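Local coordinates for protein nucleoside-diphosphate-sugar pyrophosphorylase (Vibrio cholerae, PDB 4EVW) that probably transfers a nucleotidyl group from a nucleoside triphosphate to a sugar phosphate, releasing pyrophosphate and forming an activated nucleotide sugar, at residues Thr19-Met24 and Asn55-Ala60; Thr90-Leu95 and Glu181-Ala186; Gly132-Phe137 and Gly173-Asn178. The protein carries 1 engineered substitution. One frame throughout, in Å; residues are numbered along the deposited sequence.

Contact 1: Thr19-Met24 and Asn55-Ala60; sequences TQPKYM and NVYDTA
Pro21 presents its CD-CG edge to one face of the Tyr57 ring, and this contact is the apolar centre of the meeting between Thr19-Met24 and Asn55-Ala60. Pro21 CD stands 3.6 Å from the centroid of the Tyr57 ring, only 16° off the ring normal, a CH-pi contact; CG of the proline lies beyond the rim on the CB side, near CG and CD2 of Tyr57. The two side chains run past each other in opposite directions, which carries the phenol end of Tyr57 out toward Thr19. There a water bridges the segments, donating to Thr19 O at 2.6 Å and lying 2.8 Å from Tyr57 OH. Tyr23 meets Thr59 at about a right angle: its OH is 2.7 Å from Thr59 OG1, which lies at the ring edge in the plane, while Thr59 CG2 packs beside CE2. Placed between backbone N and carbonyl carbon (chi1 45°), the Tyr23 ring turns one face to CB of Pro21. Thr59 OG1 donates to Val56 O at 2.7 Å, and Thr59 N reaches the same oxygen from the opposite face of its plane; this double hold limits rotation of the hydroxyl. Met24, a selenomethionine with an extended chain, lays CE 3.2 Å from Tyr57 O. Pro21-Lys22 is consistent with the Pro-Lys of the nucleotidyltransferase signature. The contact thus joins the loop between helix 11-15 and strand 26-27 to the turn linking strand 49-54 and helix 59-70 of the Rossmann-like part, with Phe14 of helix 11-15 also touching Tyr57.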
loop_
_atom_site.group_PDB
_atom_site.type_symbol
_atom_site.label_atom_id
_atom_site.label_comp_id
_atom_site.label_asym_id
_atom_site.label_seq_id
_atom_site.Cartn_x
_atom_site.Cartn_y
_atom_site.Cartn_z
ATOM N N THR A 19 4.434 -20.682 10.847
ATOM C CA THR A 19 4.108 -21.496 9.687
ATOM C C THR A 19 2.942 -20.918 8.884
ATOM O O THR A 19 2.685 -21.344 7.759
ATOM C CB THR A 19 3.803 -22.953 10.111
ATOM O OG1 THR A 19 2.782 -22.960 11.115
ATOM C CG2 THR A 19 5.065 -23.603 10.687
ATOM N N GLN A 20 2.251 -19.937 9.458
ATOM C CA GLN A 20 1.130 -19.279 8.783
ATOM C C GLN A 20 1.598 -17.968 8.159
ATOM O O GLN A 20 2.541 -17.353 8.646
ATOM C CB GLN A 20 0.028 -18.922 9.789
ATOM C CG GLN A 20 -0.703 -20.076 10.427
ATOM C CD GLN A 20 -1.806 -19.584 11.343
ATOM O OE1 GLN A 20 -1.550 -19.153 12.469
ATOM N NE2 GLN A 20 -3.041 -19.622 10.856
ATOM N N PRO A 21 0.958 -17.531 7.061
ATOM C CA PRO A 21 1.410 -16.256 6.496
ATOM C C PRO A 21 1.137 -15.168 7.540
ATOM O O PRO A 21 0.174 -15.252 8.305
ATOM C CB PRO A 21 0.576 -16.110 5.217
ATOM C CG PRO A 21 -0.560 -17.080 5.392
ATOM C CD PRO A 21 0.053 -18.226 6.134
ATOM N N LYS A 22 2.000 -14.162 7.574
ATOM C CA LYS A 22 1.904 -13.089 8.553
ATOM C C LYS A 22 0.530 -12.456 8.763
ATOM O O LYS A 22 0.154 -12.183 9.901
ATOM C CB LYS A 22 2.955 -12.026 8.217
ATOM C CG LYS A 22 2.509 -10.584 8.310
ATOM C CD LYS A 22 3.590 -9.668 7.745
ATOM C CE LYS A 22 3.989 -10.087 6.329
ATOM N NZ LYS A 22 2.847 -10.023 5.373
ATOM N N TYR A 23 -0.229 -12.240 7.693
ATOM C CA TYR A 23 -1.539 -11.616 7.855
ATOM C C TYR A 23 -2.561 -12.478 8.601
ATOM O O TYR A 23 -3.617 -11.982 9.006
ATOM C CB TYR A 23 -2.103 -11.162 6.501
ATOM C CG TYR A 23 -1.971 -12.162 5.380
ATOM C CD1 TYR A 23 -0.969 -12.030 4.417
ATOM C CD2 TYR A 23 -2.849 -13.237 5.277
ATOM C CE1 TYR A 23 -0.845 -12.948 3.376
ATOM C CE2 TYR A 23 -2.735 -14.164 4.241
ATOM C CZ TYR A 23 -1.732 -14.013 3.297
ATOM O OH TYR A 23 -1.613 -14.929 2.274
HETATM N N MSE A 24 -2.249 -13.759 8.795
HETATM C CA MSE A 24 -3.147 -14.653 9.527
HETATM C C MSE A 24 -2.743 -14.781 10.991
HETATM O O MSE A 24 -3.444 -15.421 11.780
HETATM C CB MSE A 24 -3.176 -16.048 8.890
HETATM C CG MSE A 24 -3.812 -16.088 7.514
HETATM SE SE MSE A 24 -4.018 -17.903 6.849
HETATM C CE MSE A 24 -4.719 -17.510 5.088
ATOM N N ASN A 55 -2.494 -17.526 -4.556
ATOM C CA ASN A 55 -3.159 -18.814 -4.412
ATOM C C ASN A 55 -2.455 -19.746 -3.435
ATOM O O ASN A 55 -2.143 -20.884 -3.773
ATOM C CB ASN A 55 -3.283 -19.488 -5.780
ATOM C CG ASN A 55 -1.938 -19.802 -6.403
ATOM O OD1 ASN A 55 -0.913 -19.229 -6.030
ATOM N ND2 ASN A 55 -1.937 -20.712 -7.374
ATOM N N VAL A 56 -2.201 -19.262 -2.224
ATOM C CA VAL A 56 -1.559 -20.070 -1.191
ATOM C C VAL A 56 -2.289 -19.930 0.143
ATOM O O VAL A 56 -2.975 -18.933 0.385
ATOM C CB VAL A 56 -0.073 -19.677 -0.982
ATOM C CG1 VAL A 56 0.766 -20.127 -2.171
ATOM C CG2 VAL A 56 0.047 -18.173 -0.788
ATOM N N TYR A 57 -2.136 -20.942 0.995
ATOM C CA TYR A 57 -2.748 -20.977 2.325
ATOM C C TYR A 57 -4.238 -20.691 2.381
ATOM O O TYR A 57 -4.740 -20.244 3.413
ATOM C CB TYR A 57 -2.040 -19.997 3.253
ATOM C CG TYR A 57 -0.588 -20.311 3.434
ATOM C CD1 TYR A 57 -0.174 -21.310 4.314
ATOM C CD2 TYR A 57 0.378 -19.627 2.706
ATOM C CE1 TYR A 57 1.172 -21.621 4.461
ATOM C CE2 TYR A 57 1.722 -19.926 2.843
ATOM C CZ TYR A 57 2.113 -20.922 3.725
ATOM O OH TYR A 57 3.446 -21.215 3.877
ATOM N N ASP A 58 -4.937 -20.935 1.281
ATOM C CA ASP A 58 -6.374 -20.703 1.225
ATOM C C ASP A 58 -6.700 -19.262 1.613
ATOM O O ASP A 58 -7.702 -18.979 2.273
ATOM C CB ASP A 58 -7.079 -21.702 2.145
ATOM C CG ASP A 58 -6.822 -23.147 1.731
ATOM O OD1 ASP A 58 -7.156 -23.497 0.578
ATOM O OD2 ASP A 58 -6.281 -23.926 2.546
ATOM N N THR A 59 -5.843 -18.350 1.167
ATOM C CA THR A 59 -5.988 -16.933 1.473
ATOM C C THR A 59 -7.250 -16.268 0.921
ATOM O O THR A 59 -7.856 -15.444 1.609
ATOM C CB THR A 59 -4.742 -16.150 1.003
ATOM O OG1 THR A 59 -3.585 -16.663 1.675
ATOM C CG2 THR A 59 -4.880 -14.671 1.330
ATOM N N ALA A 60 -7.656 -16.612 -0.299
ATOM C CA ALA A 60 -8.857 -16.007 -0.869
ATOM C C ALA A 60 -10.057 -16.255 0.045
ATOM O O ALA A 60 -10.855 -15.350 0.303
ATOM C CB ALA A 60 -9.128 -16.568 -2.267
HETATM O O HOH W 1 4.562 -22.251 6.205
#

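Contact 2: Thr90-Leu95 and Glu181-Ala186; sequences TVTLGL and EDYLEA
Tyr183 swings its ring away from its own backbone N (chi1 174°), sending it from helix 181-186 across to Val91 and Thr92 on helix 90-95. Val91 meets it with CG1, likewise trans to its own N (chi1 168°), and this methyl lies 3.5 Å from Tyr183 CZ, approaching the ring obliquely. The phenol oxygen runs on past the branch point, coming within 3.4 Å of Val91 CB. Thr92 divides its two branches between neighbouring partners: OG1 sits at the ring edge, 3.4 Å from Tyr183 CE2, whereas CG2 turns to Leu184 CD2 at 4.1 Å. Leu184 leaves its helix to one side, but its CD2 methyl reaches back into the interface, at the edge of the Tyr183 ring, and also meets Leu95 CD1, 4.0 Å away. That Leu95 methyl lies oblique to the same ring, near Tyr183 CD2. The helix segments approach to 10.7 Å between axes, their directions 125° apart, a separation bridged by the long side chains of Tyr183 and Leu184. The contact packs helix 87-100, whose Leu95 also touches Leu50 of strand 49-54, against helix 180-191, which follows strand 174-177. No hydrogen bond passes directly between the two segments. Instead, Tyr183 OH and Thr92 OG1 both bond to Ala88 O, one turn before Thr92. The chemistry is therefore mostly apolar, yet the buried polar ends are satisfied: one carbonyl oxygen receives both hydroxyl groups, which ties the tyrosine to the neighbouring helix and probably helps fix where its ring lies.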
loop_
_atom_site.group_PDB
_atom_site.type_symbol
_atom_site.label_atom_id
_atom_site.label_comp_id
_atom_site.label_asym_id
_atom_site.label_seq_id
_atom_site.Cartn_x
_atom_site.Cartn_y
_atom_site.Cartn_z
ATOM N N THR A 90 2.009 -6.205 -8.225
ATOM C CA THR A 90 0.845 -6.844 -7.619
ATOM C C THR A 90 -0.398 -5.999 -7.875
ATOM O O THR A 90 -1.438 -6.514 -8.297
ATOM C CB THR A 90 1.045 -7.017 -6.107
ATOM O OG1 THR A 90 2.195 -7.846 -5.881
ATOM C CG2 THR A 90 -0.187 -7.666 -5.469
ATOM N N VAL A 91 -0.290 -4.697 -7.627
ATOM C CA VAL A 91 -1.409 -3.791 -7.849
ATOM C C VAL A 91 -1.850 -3.802 -9.314
ATOM O O VAL A 91 -3.040 -3.925 -9.609
ATOM C CB VAL A 91 -1.037 -2.358 -7.423
ATOM C CG1 VAL A 91 -2.086 -1.370 -7.929
ATOM C CG2 VAL A 91 -0.934 -2.290 -5.885
ATOM N N THR A 92 -0.896 -3.687 -10.236
ATOM C CA THR A 92 -1.241 -3.697 -11.660
ATOM C C THR A 92 -1.938 -4.999 -12.070
ATOM O O THR A 92 -2.951 -4.974 -12.772
ATOM C CB THR A 92 0.018 -3.483 -12.534
ATOM O OG1 THR A 92 0.538 -2.167 -12.295
ATOM C CG2 THR A 92 -0.320 -3.630 -14.015
ATOM N N LEU A 93 -1.407 -6.138 -11.638
ATOM C CA LEU A 93 -2.016 -7.422 -11.981
ATOM C C LEU A 93 -3.390 -7.571 -11.320
ATOM O O LEU A 93 -4.300 -8.182 -11.886
ATOM C CB LEU A 93 -1.093 -8.575 -11.571
ATOM C CG LEU A 93 0.207 -8.672 -12.375
ATOM C CD1 LEU A 93 1.025 -9.869 -11.893
ATOM C CD2 LEU A 93 -0.120 -8.814 -13.856
ATOM N N GLY A 94 -3.538 -7.002 -10.125
ATOM C CA GLY A 94 -4.815 -7.059 -9.428
ATOM C C GLY A 94 -5.879 -6.238 -10.141
ATOM O O GLY A 94 -7.036 -6.652 -10.245
ATOM N N LEU A 95 -5.496 -5.064 -10.635
ATOM C CA LEU A 95 -6.435 -4.210 -11.352
ATOM C C LEU A 95 -6.811 -4.859 -12.675
ATOM O O LEU A 95 -7.940 -4.729 -13.145
ATOM C CB LEU A 95 -5.827 -2.828 -11.596
ATOM C CG LEU A 95 -5.673 -1.989 -10.325
ATOM C CD1 LEU A 95 -4.855 -0.752 -10.640
ATOM C CD2 LEU A 95 -7.058 -1.605 -9.783
ATOM N N GLU A 181 -6.175 5.271 -13.928
ATOM C CA GLU A 181 -5.428 5.367 -15.178
ATOM C C GLU A 181 -4.053 6.013 -15.042
ATOM O O GLU A 181 -3.128 5.649 -15.773
ATOM C CB GLU A 181 -6.254 6.085 -16.255
ATOM C CG GLU A 181 -7.297 5.177 -16.911
ATOM C CD GLU A 181 -6.723 3.823 -17.323
ATOM O OE1 GLU A 181 -5.753 3.795 -18.114
ATOM O OE2 GLU A 181 -7.241 2.787 -16.853
ATOM N N ASP A 182 -3.907 6.959 -14.115
ATOM C CA ASP A 182 -2.609 7.601 -13.903
ATOM C C ASP A 182 -1.646 6.600 -13.276
ATOM O O ASP A 182 -0.457 6.578 -13.600
ATOM C CB ASP A 182 -2.734 8.830 -12.996
ATOM C CG ASP A 182 -3.472 9.976 -13.661
ATOM O OD1 ASP A 182 -3.453 10.060 -14.906
ATOM O OD2 ASP A 182 -4.061 10.802 -12.934
ATOM N N TYR A 183 -2.156 5.774 -12.367
ATOM C CA TYR A 183 -1.321 4.751 -11.752
ATOM C C TYR A 183 -0.819 3.797 -12.832
ATOM O O TYR A 183 0.372 3.500 -12.907
ATOM C CB TYR A 183 -2.105 3.921 -10.729
ATOM C CG TYR A 183 -1.279 2.771 -10.200
ATOM C CD1 TYR A 183 -0.439 2.944 -9.100
ATOM C CD2 TYR A 183 -1.268 1.533 -10.852
ATOM C CE1 TYR A 183 0.403 1.918 -8.666
ATOM C CE2 TYR A 183 -0.429 0.504 -10.427
ATOM C CZ TYR A 183 0.403 0.704 -9.335
ATOM O OH TYR A 183 1.260 -0.290 -8.926
ATOM N N LEU A 184 -1.735 3.303 -13.661
ATOM C CA LEU A 184 -1.356 2.351 -14.700
ATOM C C LEU A 184 -0.396 2.937 -15.731
ATOM O O LEU A 184 0.499 2.248 -16.223
ATOM C CB LEU A 184 -2.607 1.778 -15.378
ATOM C CG LEU A 184 -3.474 0.912 -14.450
ATOM C CD1 LEU A 184 -4.740 0.488 -15.178
ATOM C CD2 LEU A 184 -2.693 -0.312 -13.984
ATOM N N GLU A 185 -0.569 4.212 -16.054
ATOM C CA GLU A 185 0.322 4.863 -17.009
ATOM C C GLU A 185 1.717 5.029 -16.397
ATOM O O GLU A 185 2.724 4.813 -17.067
ATOM C CB GLU A 185 -0.240 6.224 -17.407
ATOM C CG GLU A 185 0.587 6.946 -18.448
ATOM C CD GLU A 185 0.655 6.208 -19.775
ATOM O OE1 GLU A 185 -0.153 5.280 -20.001
ATOM O OE2 GLU A 185 1.524 6.568 -20.598
ATOM N N ALA A 186 1.784 5.403 -15.120
ATOM C CA ALA A 186 3.079 5.554 -14.462
ATOM C C ALA A 186 3.779 4.197 -14.411
ATOM O O ALA A 186 4.996 4.101 -14.606
ATOM C CB ALA A 186 2.896 6.097 -13.060
#

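Contact 3: Gly132-Phe137 and Gly173-Asn178; sequences GYLEVF and GLYHFN
The rings of Tyr133 and His176 meet obliquely, their planes at 39° and their centroids 5.4 Å apart, neither stacked nor edge-to-face. Tyr133 CE1 comes 3.4 Å from His176 CB, and the phenol end continues to Leu174 CD2, 3.6 Å from Tyr133 OH. Held between backbone N and carbonyl carbon (chi1 85°), the Tyr133 ring leans across the neighbouring strand. On the sheet face that carries Leu134 and Tyr175, Leu134 CD2 lies at the edge of the Tyr175 ring, in its plane, 3.9 Å from CD2 of the tyrosine. These strands are antiparallel, and Tyr133 and His176 form a hydrogen-bonded pair: His176 N bonds to Tyr133 O at 2.9 Å and Tyr133 N to His176 O at 3.0 Å. Glu135 N adds a bond to Leu174 O at 3.2 Å, and a water donates to both Glu135 O and Leu174 O. Gly132, paired with Phe177 and lacking a side chain, lets its CA lie 3.3 Å from His176 O. Beyond the strands, Glu135 OE1 bonds to Thr172 OG1 and OE2 forms a salt bridge to Arg118, His176 ND1 bonds to Thr110 and Tyr175 OH to Ser145. Backbone bonds thus set the register in this buried part of the mixed sheet, while the polar ends of Glu135, His176 and Tyr175 find partners elsewhere in the chain, probably limiting the cost of burying them.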
loop_
_atom_site.group_PDB
_atom_site.type_symbol
_atom_site.label_atom_id
_atom_site.label_comp_id
_atom_site.label_asym_id
_atom_site.label_seq_id
_atom_site.Cartn_x
_atom_site.Cartn_y
_atom_site.Cartn_z
ATOM N N GLY A 132 -2.651 13.108 -6.632
ATOM C CA GLY A 132 -2.231 11.975 -5.826
ATOM C C GLY A 132 -1.434 12.459 -4.631
ATOM O O GLY A 132 -0.950 13.588 -4.616
ATOM N N TYR A 133 -1.306 11.628 -3.609
ATOM C CA TYR A 133 -0.526 12.037 -2.456
ATOM C C TYR A 133 0.036 10.844 -1.718
ATOM O O TYR A 133 -0.511 9.740 -1.775
ATOM C CB TYR A 133 -1.359 12.907 -1.497
ATOM C CG TYR A 133 -2.204 12.135 -0.509
ATOM C CD1 TYR A 133 -3.493 11.707 -0.834
ATOM C CD2 TYR A 133 -1.701 11.816 0.751
ATOM C CE1 TYR A 133 -4.262 10.984 0.087
ATOM C CE2 TYR A 133 -2.451 11.099 1.667
ATOM C CZ TYR A 133 -3.726 10.684 1.333
ATOM O OH TYR A 133 -4.459 9.978 2.258
ATOM N N LEU A 134 1.150 11.080 -1.038
ATOM C CA LEU A 134 1.820 10.052 -0.259
ATOM C C LEU A 134 1.685 10.443 1.193
ATOM O O LEU A 134 1.982 11.577 1.563
ATOM C CB LEU A 134 3.317 9.987 -0.597
ATOM C CG LEU A 134 3.736 9.580 -2.008
ATOM C CD1 LEU A 134 3.850 10.812 -2.903
ATOM C CD2 LEU A 134 5.078 8.853 -1.926
ATOM N N GLU A 135 1.229 9.512 2.016
ATOM C CA GLU A 135 1.109 9.783 3.438
ATOM C C GLU A 135 2.510 9.578 3.994
ATOM O O GLU A 135 3.167 8.580 3.681
ATOM C CB GLU A 135 0.140 8.802 4.072
ATOM C CG GLU A 135 -0.139 9.058 5.532
ATOM C CD GLU A 135 -1.097 8.036 6.087
ATOM O OE1 GLU A 135 -0.682 6.871 6.257
ATOM O OE2 GLU A 135 -2.271 8.393 6.329
ATOM N N VAL A 136 2.979 10.517 4.805
ATOM C CA VAL A 136 4.325 10.413 5.353
ATOM C C VAL A 136 4.398 10.716 6.845
ATOM O O VAL A 136 3.474 11.289 7.422
ATOM C CB VAL A 136 5.296 11.385 4.618
ATOM C CG1 VAL A 136 5.411 11.004 3.145
ATOM C CG2 VAL A 136 4.803 12.833 4.753
ATOM N N PHE A 137 5.497 10.301 7.469
ATOM C CA PHE A 137 5.731 10.584 8.877
ATOM C C PHE A 137 7.204 10.954 9.012
ATOM O O PHE A 137 8.009 10.692 8.114
ATOM C CB PHE A 137 5.389 9.382 9.780
ATOM C CG PHE A 137 6.362 8.244 9.685
ATOM C CD1 PHE A 137 6.355 7.393 8.588
ATOM C CD2 PHE A 137 7.286 8.022 10.700
ATOM C CE1 PHE A 137 7.250 6.337 8.501
ATOM C CE2 PHE A 137 8.189 6.967 10.623
ATOM C CZ PHE A 137 8.170 6.123 9.521
ATOM N N GLY A 173 3.395 3.896 3.735
ATOM C CA GLY A 173 2.963 2.768 2.932
ATOM C C GLY A 173 1.596 3.020 2.320
ATOM O O GLY A 173 1.028 2.142 1.667
ATOM N N LEU A 174 1.047 4.210 2.549
ATOM C CA LEU A 174 -0.245 4.557 1.967
ATOM C C LEU A 174 0.043 5.478 0.788
ATOM O O LEU A 174 0.591 6.568 0.957
ATOM C CB LEU A 174 -1.147 5.256 2.989
ATOM C CG LEU A 174 -2.567 5.470 2.454
ATOM C CD1 LEU A 174 -3.584 5.205 3.552
ATOM C CD2 LEU A 174 -2.696 6.875 1.888
ATOM N N TYR A 175 -0.310 5.013 -0.407
ATOM C CA TYR A 175 -0.084 5.747 -1.642
ATOM C C TYR A 175 -1.410 5.971 -2.345
ATOM O O TYR A 175 -2.054 5.018 -2.784
ATOM C CB TYR A 175 0.829 4.948 -2.570
ATOM C CG TYR A 175 2.123 4.528 -1.928
ATOM C CD1 TYR A 175 2.320 3.216 -1.494
ATOM C CD2 TYR A 175 3.156 5.444 -1.754
ATOM C CE1 TYR A 175 3.521 2.829 -0.903
ATOM C CE2 TYR A 175 4.355 5.072 -1.165
ATOM C CZ TYR A 175 4.533 3.767 -0.743
ATOM O OH TYR A 175 5.726 3.400 -0.170
ATOM N N HIS A 176 -1.806 7.229 -2.470
ATOM C CA HIS A 176 -3.070 7.555 -3.102
ATOM C C HIS A 176 -2.886 8.127 -4.503
ATOM O O HIS A 176 -1.966 8.912 -4.747
ATOM C CB HIS A 176 -3.829 8.567 -2.233
ATOM C CG HIS A 176 -5.181 8.927 -2.769
ATOM N ND1 HIS A 176 -6.279 8.102 -2.637
ATOM C CD2 HIS A 176 -5.608 10.018 -3.443
ATOM C CE1 HIS A 176 -7.327 8.676 -3.204
ATOM N NE2 HIS A 176 -6.947 9.839 -3.702
ATOM N N PHE A 177 -3.758 7.703 -5.416
ATOM C CA PHE A 177 -3.769 8.189 -6.796
ATOM C C PHE A 177 -5.210 8.579 -7.103
ATOM O O PHE A 177 -6.126 7.777 -6.913
ATOM C CB PHE A 177 -3.323 7.101 -7.777
ATOM C CG PHE A 177 -1.938 6.582 -7.516
ATOM C CD1 PHE A 177 -1.711 5.659 -6.507
ATOM C CD2 PHE A 177 -0.862 7.030 -8.272
ATOM C CE1 PHE A 177 -0.425 5.183 -6.249
ATOM C CE2 PHE A 177 0.430 6.562 -8.026
ATOM C CZ PHE A 177 0.647 5.636 -7.011
ATOM N N ASN A 178 -5.414 9.804 -7.578
ATOM C CA ASN A 178 -6.765 10.272 -7.883
ATOM C C ASN A 178 -7.425 9.498 -9.029
ATOM O O ASN A 178 -8.647 9.363 -9.062
ATOM C CB ASN A 178 -6.743 11.769 -8.213
ATOM C CG ASN A 178 -8.135 12.361 -8.295
ATOM O OD1 ASN A 178 -8.950 12.178 -7.389
ATOM N ND2 ASN A 178 -8.415 13.077 -9.378
HETATM O O HOH W 2 3.241 7.088 1.441
#

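Contact 3 lies deepest, about 9 Å from the chain centre to its own centre, contact 2 is also buried at about 12 Å, and contact 1, about 18 Å out, is only partly buried. Contacts 2 and 3 adjoin: strand 174-177 leads into helix 180-191, and the rings of Phe177 and Tyr183 meet edge-to-face, with Phe177 CZ 3.6 Å from Tyr183 CD1. Contact 1 stands apart from both, on the opposite side of the centre from contact 3. Their chemistry follows their place: strand-to-strand backbone bonds in contact 3, side-chain packing between helices in contact 2, and in contact 1 a mixture of ring packing and hydroxyls between a loop with a 3-10 turn and the start of a helix.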